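Local coordinates for protein cleavage stimulation factor 77 (Encephalitozoon cuniculi, PDB 2UY1) that probably binds mRNA as a nuclear suppressor-of-forked family member, consistent with a part in pre-mRNA 3'-end cleavage as in its relatives, at residues Gly245-Leu250 with Asp444-Leu449; Ala260-Leu265 with Ile290-Tyr295. All blocks are in the same frame, centred on the assembly; numbering follows the deposited sequence.

Interaction 1 of 2, residues Gly245-Leu250 with Asp444-Leu449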
loop_
_atom_site.group_PDB
_atom_site.type_symbol
_atom_site.label_atom_id
_atom_site.label_comp_id
_atom_site.label_asym_id
_atom_site.label_seq_id
_atom_site.Cartn_x
_atom_site.Cartn_y
_atom_site.Cartn_z
ATOM N N GLY B 245 -1.976 -0.336 30.834
ATOM C CA GLY B 245 -2.507 0.450 29.677
ATOM C C GLY B 245 -3.816 1.253 29.800
ATOM O O GLY B 245 -4.562 1.137 30.790
ATOM N N MET B 246 -4.072 2.093 28.789
ATOM C CA MET B 246 -5.358 2.765 28.569
ATOM C C MET B 246 -6.554 1.832 28.213
ATOM O O MET B 246 -7.671 2.156 28.540
ATOM C CB MET B 246 -5.157 3.821 27.473
ATOM C CG MET B 246 -6.381 4.601 26.972
ATOM S SD MET B 246 -5.798 6.143 26.265
ATOM C CE MET B 246 -5.303 6.944 27.797
ATOM N N PHE B 247 -6.323 0.706 27.522
ATOM C CA PHE B 247 -7.433 -0.198 27.071
ATOM C C PHE B 247 -8.539 -0.462 28.135
ATOM O O PHE B 247 -9.742 -0.265 27.875
ATOM C CB PHE B 247 -6.894 -1.560 26.531
ATOM C CG PHE B 247 -7.980 -2.513 26.118
ATOM C CD1 PHE B 247 -8.419 -2.565 24.767
ATOM C CD2 PHE B 247 -8.613 -3.334 27.054
ATOM C CE1 PHE B 247 -9.430 -3.435 24.396
ATOM C CE2 PHE B 247 -9.643 -4.190 26.691
ATOM C CZ PHE B 247 -10.068 -4.242 25.350
ATOM N N LEU B 248 -8.126 -0.970 29.301
ATOM C CA LEU B 248 -9.088 -1.419 30.314
ATOM C C LEU B 248 -9.891 -0.285 30.886
ATOM O O LEU B 248 -11.012 -0.505 31.299
ATOM C CB LEU B 248 -8.404 -2.215 31.468
ATOM C CG LEU B 248 -8.204 -3.717 31.344
ATOM C CD1 LEU B 248 -7.688 -4.242 32.678
ATOM C CD2 LEU B 248 -9.449 -4.481 30.995
ATOM N N SER B 249 -9.332 0.933 30.906
ATOM C CA SER B 249 -10.106 2.117 31.327
ATOM C C SER B 249 -11.138 2.539 30.298
ATOM O O SER B 249 -12.242 2.972 30.670
ATOM C CB SER B 249 -9.183 3.285 31.698
ATOM O OG SER B 249 -8.302 2.898 32.777
ATOM N N LEU B 250 -10.775 2.444 29.012
ATOM C CA LEU B 250 -11.701 2.730 27.921
ATOM C C LEU B 250 -12.875 1.755 27.862
ATOM O O LEU B 250 -14.042 2.161 27.653
ATOM C CB LEU B 250 -10.952 2.792 26.559
ATOM C CG LEU B 250 -9.869 3.858 26.351
ATOM C CD1 LEU B 250 -9.505 3.981 24.873
ATOM C CD2 LEU B 250 -10.298 5.211 26.839
ATOM N N ASP B 444 -9.271 -2.464 18.238
ATOM C CA ASP B 444 -9.226 -1.741 16.965
ATOM C C ASP B 444 -10.232 -0.623 16.960
ATOM O O ASP B 444 -10.059 0.379 16.288
ATOM C CB ASP B 444 -9.509 -2.672 15.805
ATOM C CG ASP B 444 -8.404 -3.649 15.577
ATOM O OD1 ASP B 444 -7.240 -3.461 16.056
ATOM O OD2 ASP B 444 -8.720 -4.646 14.945
ATOM N N SER B 445 -11.327 -0.834 17.675
ATOM C CA SER B 445 -12.430 0.121 17.717
ATOM C C SER B 445 -12.071 1.342 18.574
ATOM O O SER B 445 -12.504 2.447 18.248
ATOM C CB SER B 445 -13.651 -0.551 18.318
ATOM O OG SER B 445 -14.242 -1.482 17.412
ATOM N N PHE B 446 -11.361 1.135 19.685
ATOM C CA PHE B 446 -10.958 2.257 20.551
ATOM C C PHE B 446 -9.892 3.058 19.808
ATOM O O PHE B 446 -9.841 4.288 19.957
ATOM C CB PHE B 446 -10.335 1.828 21.886
ATOM C CG PHE B 446 -11.279 1.128 22.841
ATOM C CD1 PHE B 446 -12.517 1.654 23.160
ATOM C CD2 PHE B 446 -10.888 -0.039 23.483
ATOM C CE1 PHE B 446 -13.403 1.007 24.049
ATOM C CE2 PHE B 446 -11.750 -0.665 24.422
ATOM C CZ PHE B 446 -13.010 -0.141 24.679
ATOM N N ASN B 447 -9.042 2.357 19.032
ATOM C CA ASN B 447 -7.968 3.033 18.221
ATOM C C ASN B 447 -8.619 3.795 17.041
ATOM O O ASN B 447 -9.651 3.369 16.590
ATOM C CB ASN B 447 -6.891 2.011 17.745
ATOM C CG ASN B 447 -6.042 1.486 18.888
ATOM O OD1 ASN B 447 -5.892 2.161 19.907
ATOM N ND2 ASN B 447 -5.497 0.258 18.745
ATOM N N PHE B 448 -8.088 4.943 16.597
ATOM C CA PHE B 448 -8.729 5.736 15.512
ATOM C C PHE B 448 -7.659 6.051 14.482
ATOM O O PHE B 448 -6.676 6.752 14.769
ATOM C CB PHE B 448 -9.413 7.035 16.011
ATOM C CG PHE B 448 -10.001 7.913 14.889
ATOM C CD1 PHE B 448 -11.101 7.476 14.104
ATOM C CD2 PHE B 448 -9.439 9.155 14.579
ATOM C CE1 PHE B 448 -11.654 8.293 13.082
ATOM C CE2 PHE B 448 -9.968 9.947 13.566
ATOM C CZ PHE B 448 -11.084 9.521 12.811
ATOM N N LEU B 449 -7.826 5.519 13.282
ATOM C CA LEU B 449 -6.796 5.674 12.270
ATOM C C LEU B 449 -5.433 5.202 12.837
ATOM O O LEU B 449 -5.341 4.082 13.309
ATOM C CB LEU B 449 -6.764 7.111 11.791
ATOM C CG LEU B 449 -8.138 7.537 11.190
ATOM C CD1 LEU B 449 -8.025 8.889 10.623
ATOM C CD2 LEU B 449 -8.561 6.556 10.098
#

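Interaction 2 of 2, residues Ala260-Leu265 with Ile290-Tyr295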
loop_
_atom_site.group_PDB
_atom_site.type_symbol
_atom_site.label_atom_id
_atom_site.label_comp_id
_atom_site.label_asym_id
_atom_site.label_seq_id
_atom_site.Cartn_x
_atom_site.Cartn_y
_atom_site.Cartn_z
ATOM N N ALA B 260 -16.636 9.039 34.328
ATOM C CA ALA B 260 -15.568 9.712 35.115
ATOM C C ALA B 260 -14.166 9.364 34.656
ATOM O O ALA B 260 -13.202 10.131 34.891
ATOM C CB ALA B 260 -15.701 9.416 36.635
ATOM N N VAL B 261 -14.040 8.207 34.006
ATOM C CA VAL B 261 -12.716 7.729 33.588
ATOM C C VAL B 261 -12.029 8.651 32.592
ATOM O O VAL B 261 -10.806 8.843 32.638
ATOM C CB VAL B 261 -12.697 6.192 33.177
ATOM C CG1 VAL B 261 -13.402 5.349 34.285
ATOM C CG2 VAL B 261 -13.292 5.956 31.801
ATOM N N TYR B 262 -12.822 9.271 31.734
ATOM C CA TYR B 262 -12.294 10.140 30.711
ATOM C C TYR B 262 -11.637 11.370 31.322
ATOM O O TYR B 262 -10.485 11.684 30.976
ATOM C CB TYR B 262 -13.396 10.494 29.728
ATOM C CG TYR B 262 -14.080 9.241 29.181
ATOM C CD1 TYR B 262 -13.370 8.342 28.381
ATOM C CD2 TYR B 262 -15.426 8.967 29.458
ATOM C CE1 TYR B 262 -13.979 7.161 27.897
ATOM C CE2 TYR B 262 -16.057 7.800 28.962
ATOM C CZ TYR B 262 -15.316 6.928 28.182
ATOM O OH TYR B 262 -15.884 5.815 27.682
ATOM N N GLY B 263 -12.337 12.033 32.259
ATOM C CA GLY B 263 -11.782 13.220 32.936
ATOM C C GLY B 263 -10.623 12.832 33.820
ATOM O O GLY B 263 -9.621 13.538 33.871
ATOM N N ASP B 264 -10.770 11.736 34.567
ATOM C CA ASP B 264 -9.725 11.298 35.509
ATOM C C ASP B 264 -8.410 10.983 34.799
ATOM O O ASP B 264 -7.333 11.364 35.257
ATOM C CB ASP B 264 -10.158 10.060 36.317
ATOM C CG ASP B 264 -11.245 10.363 37.369
ATOM O OD1 ASP B 264 -11.714 11.542 37.532
ATOM O OD2 ASP B 264 -11.639 9.369 38.019
ATOM N N LEU B 265 -8.502 10.239 33.700
ATOM C CA LEU B 265 -7.321 9.937 32.872
ATOM C C LEU B 265 -6.724 11.142 32.140
ATOM O O LEU B 265 -5.540 11.176 31.866
ATOM C CB LEU B 265 -7.636 8.798 31.892
ATOM C CG LEU B 265 -6.845 7.522 32.204
ATOM C CD1 LEU B 265 -6.747 7.284 33.691
ATOM C CD2 LEU B 265 -7.413 6.318 31.469
ATOM N N ILE B 290 -11.666 11.505 21.874
ATOM C CA ILE B 290 -12.382 10.748 20.897
ATOM C C ILE B 290 -13.270 9.682 21.600
ATOM O O ILE B 290 -14.455 9.571 21.317
ATOM C CB ILE B 290 -11.357 10.134 19.855
ATOM C CG1 ILE B 290 -11.021 11.184 18.798
ATOM C CG2 ILE B 290 -11.916 8.791 19.251
ATOM C CD1 ILE B 290 -9.703 10.854 18.020
ATOM N N ASN B 291 -12.693 8.936 22.539
ATOM C CA ASN B 291 -13.411 7.869 23.215
ATOM C C ASN B 291 -14.499 8.325 24.184
ATOM O O ASN B 291 -15.541 7.664 24.336
ATOM C CB ASN B 291 -12.444 6.815 23.768
ATOM C CG ASN B 291 -12.045 5.766 22.651
ATOM O OD1 ASN B 291 -12.868 4.985 22.201
ATOM N ND2 ASN B 291 -10.822 5.827 22.200
ATOM N N HIS B 292 -14.294 9.538 24.688
ATOM C CA HIS B 292 -15.200 10.220 25.584
ATOM C C HIS B 292 -16.330 10.716 24.752
ATOM O O HIS B 292 -17.477 10.448 25.087
ATOM C CB HIS B 292 -14.464 11.365 26.313
ATOM C CG HIS B 292 -15.300 12.097 27.328
ATOM N ND1 HIS B 292 -15.052 13.243 28.005
ATOM C CD2 HIS B 292 -16.513 11.628 27.792
ATOM C CE1 HIS B 292 -16.117 13.449 28.856
ATOM N NE2 HIS B 292 -16.985 12.465 28.705
ATOM N N LEU B 293 -16.037 11.344 23.604
ATOM C CA LEU B 293 -17.099 11.723 22.654
ATOM C C LEU B 293 -17.965 10.551 22.246
ATOM O O LEU B 293 -19.196 10.708 22.142
ATOM C CB LEU B 293 -16.551 12.427 21.368
ATOM C CG LEU B 293 -16.046 13.870 21.545
ATOM C CD1 LEU B 293 -15.182 14.257 20.343
ATOM C CD2 LEU B 293 -17.165 14.857 21.706
ATOM N N ASN B 294 -17.326 9.393 21.974
ATOM C CA ASN B 294 -18.033 8.157 21.579
ATOM C C ASN B 294 -18.979 7.684 22.643
ATOM O O ASN B 294 -20.126 7.266 22.339
ATOM C CB ASN B 294 -17.084 6.975 21.295
ATOM C CG ASN B 294 -17.842 5.680 20.950
ATOM O OD1 ASN B 294 -18.513 5.595 19.931
ATOM N ND2 ASN B 294 -17.729 4.680 21.795
ATOM N N TYR B 295 -18.480 7.719 23.877
ATOM C CA TYR B 295 -19.282 7.420 25.087
ATOM C C TYR B 295 -20.556 8.273 25.112
ATOM O O TYR B 295 -21.682 7.753 25.265
ATOM C CB TYR B 295 -18.457 7.630 26.383
ATOM C CG TYR B 295 -19.310 7.543 27.662
ATOM C CD1 TYR B 295 -19.362 6.362 28.419
ATOM C CD2 TYR B 295 -20.142 8.609 28.061
ATOM C CE1 TYR B 295 -20.167 6.282 29.593
ATOM C CE2 TYR B 295 -21.015 8.475 29.188
ATOM C CZ TYR B 295 -20.989 7.339 29.951
ATOM O OH TYR B 295 -21.803 7.239 31.097
#

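Interaction 1 of 2, residues Gly245-Leu250 with Asp444-Leu449
F446 meets F247 at its ring edge and L250 over one ring face; the two partners lie one helical turn apart. Both kinds of contact are apolar. The first is an offset edge-to-face aromatic pair: F446 turns its CD2-CE2 edge to one face of F247, with ring centroids 5.3 Å apart and planes at 75°. F446 CE2 comes to 3.6 Å from F247 CE1, so the approach is over the rim of the F247 ring.

The second is a CH-pi contact. L250 CB stands 3.8 Å from the F446 centroid and 6° off the ring normal. Branch CD1 of L250 runs back along the aromatic side chain to reach F446 CB at 3.8 Å, while the L250 carbonyl carbon lies 3.7 Å from F446 CZ. With F446 CG anti to its carbonyl carbon (chi1 -67°), the ring projects toward the partner helix.

All three residues are buried, and Y439 and I453 also pack on F247. This apolar helix-helix packing, in an all-helical family of the TPR clan, seats the last turn of helix 434-446, late in the chain, against the first turn of helix 247-255, beside helix 282-300, whose N291 side chain donates to F446 O.

Interaction 2 of 2, residues Ala260-Leu265 with Ile290-Tyr295
Y262 lies across residues 290-295 of helix 282-300 and takes part in each pair of the contact, meeting H292 on one ring face and Y295 at the phenol end. The tight part begins at H292. Its CA sits 3.8 Å from the Y262 centroid, almost on the ring normal, so the tyrosine ring lies flat against the helix backbone. The imidazole runs nearly parallel to the phenol (13° between planes) but is slid aside, and the rings barely overlap; Y262 CD2 and H292 CD2 are 3.3 Å apart. Y262 CB stands over the imidazole face, toward its rim, 3.7 Å from the centroid. CG of H292 is anti to the backbone N, which lays the imidazole beside the Y262 stem.

Further along, Y262 presents its edge to the face of Y295, in an offset edge-to-face pair with planes at 61°. Y262 CE2 lies 3.5 Å from Y295 CG, and Y262 OH 3.4 Å from Y295 CB. On the other face of the Y262 ring, V261 CG2 stands over the centre, so the phenol is sandwiched.

N291 is looser: its backbone O is 3.8 Å from Y262 OH and its CB 4.4 Å from Y262 CE1, and its amide turns away to F446. The side of helix 260-269 that carries A260 and D264 is exposed, and D264 forms a salt bridge with R267. Two polar ends of the cluster have partners outside the two segments: H292 NE2 bonds to E259 and Y295 OH to D257.

The axes of segments 260-265 and 290-295 come within 9.8 Å, with N-to-C directions 162° apart. This nearly antiparallel pairing through an aromatic cluster fits the helical-repeat architecture of the suppressor-of-forked family, of the TPR clan.

How the interactions relate
From the N terminus, helix 247-255 comes first and helix 260-269 follows it directly. Interaction 2 then closes a short loop, with 24 residues between its segments, when helix 282-300 packs back on helix 260-269. Interaction 1 closes only after 193 intervening residues, when helix 434-446 returns to helix 247-255, so interaction 2 is nested inside its loop. Their centres are 11 Å apart and the segments touch directly: F446 O is 2.9 Å from N291 ND2, and S249 CB packs on L265 CD2 at 3.5 Å. Together they join the last modelled helix, 434-446, to helices 247-255 and 282-300, and the latter to helix 260-269.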